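Lipoprotein (Burkholderia cenocepacia, PDB 4QHQ) binds methionine, probably as the substrate-binding lipoprotein that delivers it to an ABC transporter for uptake. Local coordinates at residues 13-18 with 30-35. Residues are numbered along the deposited sequence; the frame is centred on the assembly and turned at random.
Sequences EVWQVV and VKVIEF
Trp-15 and Val-32 have the nearest CA atoms of helix segment 13-18 and strand 30-35, 6.8 Å apart. The segment axes come within 8.9 Å and run antiparallel at 172°, the geometry of a helix returning along a strand in a beta-alpha-beta unit. Here that unit is strand 2-7, helix 10-26 and strand 30-35, in one lobe of a periplasmic-binding-protein fold; strand 30-35 is the outermost strand of its sheet and is hydrogen-bonded through its backbone, in parallel, to strand 2-7. No direct hydrogen bond joins the two segments, and the 212 Å² they bury comes mainly from Trp-15, Val-32, Val-30 and Gln-16.

Both methyls of Val-32 straddle the root of the tryptophan: Trp-15 CB lies 3.9 Å from Val-32 CG2 and equally near CG1. Farther out, the six-membered part of the indole reaches Val-30, CZ3 meeting CG1 at 4.1 Å, with the two side chains crossing at about a right angle. On one ring face sits Val-18, its CB 3.6 Å above the indole plane near the rim. NE1 of the indole hydrogen-bonds to Ser-54 OG, which probably helps hold the ring's rotation, while Tyr-220 and Leu-216 pack against it from helix 211-220.

At the more exposed margin, Gln-16 starts away from the strand, but a bend at chi2 (-50°) brings NE2 back to Val-32, where its nearest atom is the methyl CG1 (4.1 Å). NE2 hydrogen-bonds to the backbone O of Ser-12. The amide and the Glu-34 carboxylate planes are 54° apart, and a water bridges these groups: it accepts from Gln-16 NE2 at 3.1 Å, donates weakly to Val-32 O, and donates to Glu-34 OE2 at 2.7 Å.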
ATOM      1  N   GLU A  13      -9.760 -10.149  -1.232  1.00 13.58           N
ATOM      2  CA  GLU A  13     -10.778 -10.581  -0.282  1.00 13.93           C
ATOM      3  C   GLU A  13     -11.874  -9.527  -0.166  1.00 15.16           C
ATOM      4  O   GLU A  13     -13.052  -9.841  -0.304  1.00 14.19           O
ATOM      5  CB  GLU A  13     -10.170 -10.863   1.087  1.00 15.19           C
ATOM      6  CG  GLU A  13      -9.200 -12.020   1.042  1.00 16.44           C
ATOM      7  CD  GLU A  13      -8.654 -12.389   2.392  1.00 24.67           C
ATOM      8  OE1 GLU A  13      -7.862 -13.351   2.456  1.00 25.69           O
ATOM      9  OE2 GLU A  13      -9.014 -11.728   3.387  1.00 25.69           O
ATOM     10  N   VAL A  14     -11.491  -8.279   0.080  1.00 13.34           N
ATOM     11  CA  VAL A  14     -12.462  -7.190   0.170  1.00 12.21           C
ATOM     12  C   VAL A  14     -13.317  -7.106  -1.081  1.00 13.70           C
ATOM     13  O   VAL A  14     -14.546  -6.919  -1.014  1.00 13.78           O
ATOM     14  CB  VAL A  14     -11.759  -5.827   0.390  1.00 11.88           C
ATOM     15  CG1 VAL A  14     -12.763  -4.663   0.278  1.00 15.15           C
ATOM     16  CG2 VAL A  14     -11.050  -5.819   1.737  1.00 13.59           C
ATOM     17  N   TRP A  15     -12.675  -7.285  -2.227  1.00 11.33           N
ATOM     18  CA  TRP A  15     -13.393  -7.165  -3.489  1.00 13.37           C
ATOM     19  C   TRP A  15     -14.420  -8.263  -3.751  1.00 11.74           C
ATOM     20  O   TRP A  15     -15.352  -8.042  -4.515  1.00 14.52           O
ATOM     21  CB  TRP A  15     -12.436  -6.956  -4.665  1.00 14.08           C
ATOM     22  CG  TRP A  15     -12.139  -5.510  -4.802  1.00 13.82           C
ATOM     23  CD1 TRP A  15     -11.117  -4.809  -4.213  1.00 14.58           C
ATOM     24  CD2 TRP A  15     -12.927  -4.552  -5.500  1.00 12.26           C
ATOM     25  NE1 TRP A  15     -11.215  -3.477  -4.535  1.00 13.88           N
ATOM     26  CE2 TRP A  15     -12.327  -3.294  -5.323  1.00 13.25           C
ATOM     27  CE3 TRP A  15     -14.093  -4.638  -6.263  1.00 15.41           C
ATOM     28  CZ2 TRP A  15     -12.837  -2.131  -5.897  1.00 16.71           C
ATOM     29  CZ3 TRP A  15     -14.604  -3.482  -6.831  1.00 16.45           C
ATOM     30  CH2 TRP A  15     -13.978  -2.248  -6.645  1.00 12.75           C
ATOM     31  N   GLN A  16     -14.288  -9.413  -3.094  1.00 13.69           N
ATOM     32  CA  GLN A  16     -15.349 -10.413  -3.150  1.00 13.28           C
ATOM     33  C   GLN A  16     -16.623  -9.854  -2.517  1.00 13.92           C
ATOM     34  O   GLN A  16     -17.730 -10.085  -3.016  1.00 16.17           O
ATOM     35  CB  GLN A  16     -14.930 -11.726  -2.478  1.00 17.10           C
ATOM     36  CG  GLN A  16     -13.596 -12.303  -2.946  1.00 17.16           C
ATOM     37  CD  GLN A  16     -13.470 -12.396  -4.457  1.00 17.74           C
ATOM     38  OE1 GLN A  16     -14.311 -12.997  -5.130  1.00 20.61           O
ATOM     39  NE2 GLN A  16     -12.414 -11.805  -4.997  1.00 17.34           N
ATOM     40  N   VAL A  17     -16.467  -9.096  -1.434  1.00 15.22           N
ATOM     41  CA  VAL A  17     -17.617  -8.456  -0.807  1.00 18.77           C
ATOM     42  C   VAL A  17     -18.152  -7.330  -1.696  1.00 15.33           C
ATOM     43  O   VAL A  17     -19.361  -7.209  -1.894  1.00 17.63           O
ATOM     44  CB  VAL A  17     -17.279  -7.913   0.595  1.00 16.93           C
ATOM     45  CG1 VAL A  17     -18.523  -7.315   1.256  1.00 17.71           C
ATOM     46  CG2 VAL A  17     -16.693  -9.025   1.463  1.00 18.72           C
ATOM     47  N   VAL A  18     -17.251  -6.507  -2.230  1.00 15.35           N
ATOM     48  CA  VAL A  18     -17.682  -5.391  -3.062  1.00 14.03           C
ATOM     49  C   VAL A  18     -18.433  -5.915  -4.290  1.00 15.00           C
ATOM     50  O   VAL A  18     -19.444  -5.341  -4.716  1.00 17.12           O
ATOM     51  CB  VAL A  18     -16.498  -4.532  -3.532  1.00 13.31           C
ATOM     52  CG1 VAL A  18     -17.011  -3.340  -4.327  1.00 14.16           C
ATOM     53  CG2 VAL A  18     -15.657  -4.057  -2.345  1.00 10.89           C
ATOM     54  N   VAL A  30     -19.466  -6.896 -11.626  1.00 17.07           N
ATOM     55  CA  VAL A  30     -18.051  -6.649 -11.386  1.00 19.15           C
ATOM     56  C   VAL A  30     -17.241  -7.933 -11.489  1.00 20.23           C
ATOM     57  O   VAL A  30     -17.604  -8.957 -10.903  1.00 20.61           O
ATOM     58  CB  VAL A  30     -17.831  -6.032  -9.990  1.00 16.32           C
ATOM     59  CG1 VAL A  30     -16.344  -5.996  -9.624  1.00 18.10           C
ATOM     60  CG2 VAL A  30     -18.439  -4.638  -9.918  1.00 19.51           C
ATOM     61  N   LYS A  31     -16.152  -7.880 -12.249  1.00 17.31           N
ATOM     62  CA  LYS A  31     -15.214  -8.991 -12.285  1.00 17.57           C
ATOM     63  C   LYS A  31     -13.915  -8.547 -11.631  1.00 16.34           C
ATOM     64  O   LYS A  31     -13.389  -7.469 -11.922  1.00 19.25           O
ATOM     65  CB  LYS A  31     -14.974  -9.471 -13.715  1.00 19.72           C
ATOM     66  CG  LYS A  31     -16.229  -9.999 -14.390  1.00 23.82           C
ATOM     67  CD  LYS A  31     -16.836 -11.189 -13.644  1.00 29.25           C
ATOM     68  CE  LYS A  31     -18.132 -11.661 -14.305  1.00 29.71           C
ATOM     69  NZ  LYS A  31     -18.701 -12.864 -13.627  1.00 30.02           N
ATOM     70  N   VAL A  32     -13.412  -9.362 -10.712  1.00 17.41           N
ATOM     71  CA  VAL A  32     -12.210  -9.010  -9.976  1.00 17.03           C
ATOM     72  C   VAL A  32     -11.016  -9.702 -10.603  1.00 15.87           C
ATOM     73  O   VAL A  32     -10.924 -10.931 -10.608  1.00 21.75           O
ATOM     74  CB  VAL A  32     -12.345  -9.394  -8.497  1.00 15.28           C
ATOM     75  CG1 VAL A  32     -11.107  -8.982  -7.720  1.00 18.21           C
ATOM     76  CG2 VAL A  32     -13.573  -8.739  -7.905  1.00 17.69           C
ATOM     77  N   ILE A  33     -10.115  -8.896 -11.154  1.00 14.90           N
ATOM     78  CA  ILE A  33      -8.922  -9.396 -11.826  1.00 16.15           C
ATOM     79  C   ILE A  33      -7.741  -9.224 -10.883  1.00 15.50           C
ATOM     80  O   ILE A  33      -7.400  -8.106 -10.524  1.00 14.49           O
ATOM     81  CB  ILE A  33      -8.627  -8.606 -13.109  1.00 14.59           C
ATOM     82  CG1 ILE A  33      -9.865  -8.573 -14.012  1.00 19.67           C
ATOM     83  CG2 ILE A  33      -7.454  -9.226 -13.870  1.00 16.95           C
ATOM     84  CD1 ILE A  33     -10.462  -9.933 -14.267  1.00 23.43           C
ATOM     85  N   GLU A  34      -7.107 -10.328 -10.507  1.00 17.46           N
ATOM     86  CA  GLU A  34      -6.035 -10.297  -9.523  1.00 14.83           C
ATOM     87  C   GLU A  34      -4.642 -10.210 -10.135  1.00 15.50           C
ATOM     88  O   GLU A  34      -4.341 -10.854 -11.141  1.00 19.14           O
ATOM     89  CB  GLU A  34      -6.154 -11.505  -8.595  1.00 18.56           C
ATOM     90  CG  GLU A  34      -7.520 -11.586  -7.922  1.00 21.51           C
ATOM     91  CD  GLU A  34      -7.580 -12.628  -6.824  1.00 31.44           C
ATOM     92  OE1 GLU A  34      -6.512 -13.011  -6.302  1.00 29.97           O
ATOM     93  OE2 GLU A  34      -8.704 -13.059  -6.479  1.00 32.68           O
ATOM     94  N   PHE A  35      -3.798  -9.400  -9.505  1.00 13.69           N
ATOM     95  CA  PHE A  35      -2.411  -9.240  -9.899  1.00 15.22           C
ATOM     96  C   PHE A  35      -1.574  -9.590  -8.683  1.00 18.01           C
ATOM     97  O   PHE A  35      -2.019  -9.420  -7.545  1.00 17.29           O
ATOM     98  CB  PHE A  35      -2.137  -7.800 -10.337  1.00 16.88           C
ATOM     99  CG  PHE A  35      -2.852  -7.400 -11.593  1.00 18.40           C
ATOM    100  CD1 PHE A  35      -4.170  -6.973 -11.552  1.00 16.98           C
ATOM    101  CD2 PHE A  35      -2.211  -7.455 -12.816  1.00 20.09           C
ATOM    102  CE1 PHE A  35      -4.836  -6.597 -12.704  1.00 16.09           C
ATOM    103  CE2 PHE A  35      -2.873  -7.090 -13.986  1.00 23.34           C
ATOM    104  CZ  PHE A  35      -4.193  -6.665 -13.932  1.00 17.90           C
TER
HETATM  105  O   HOH W   1     -11.009 -12.447  -7.639  1.00 23.37           O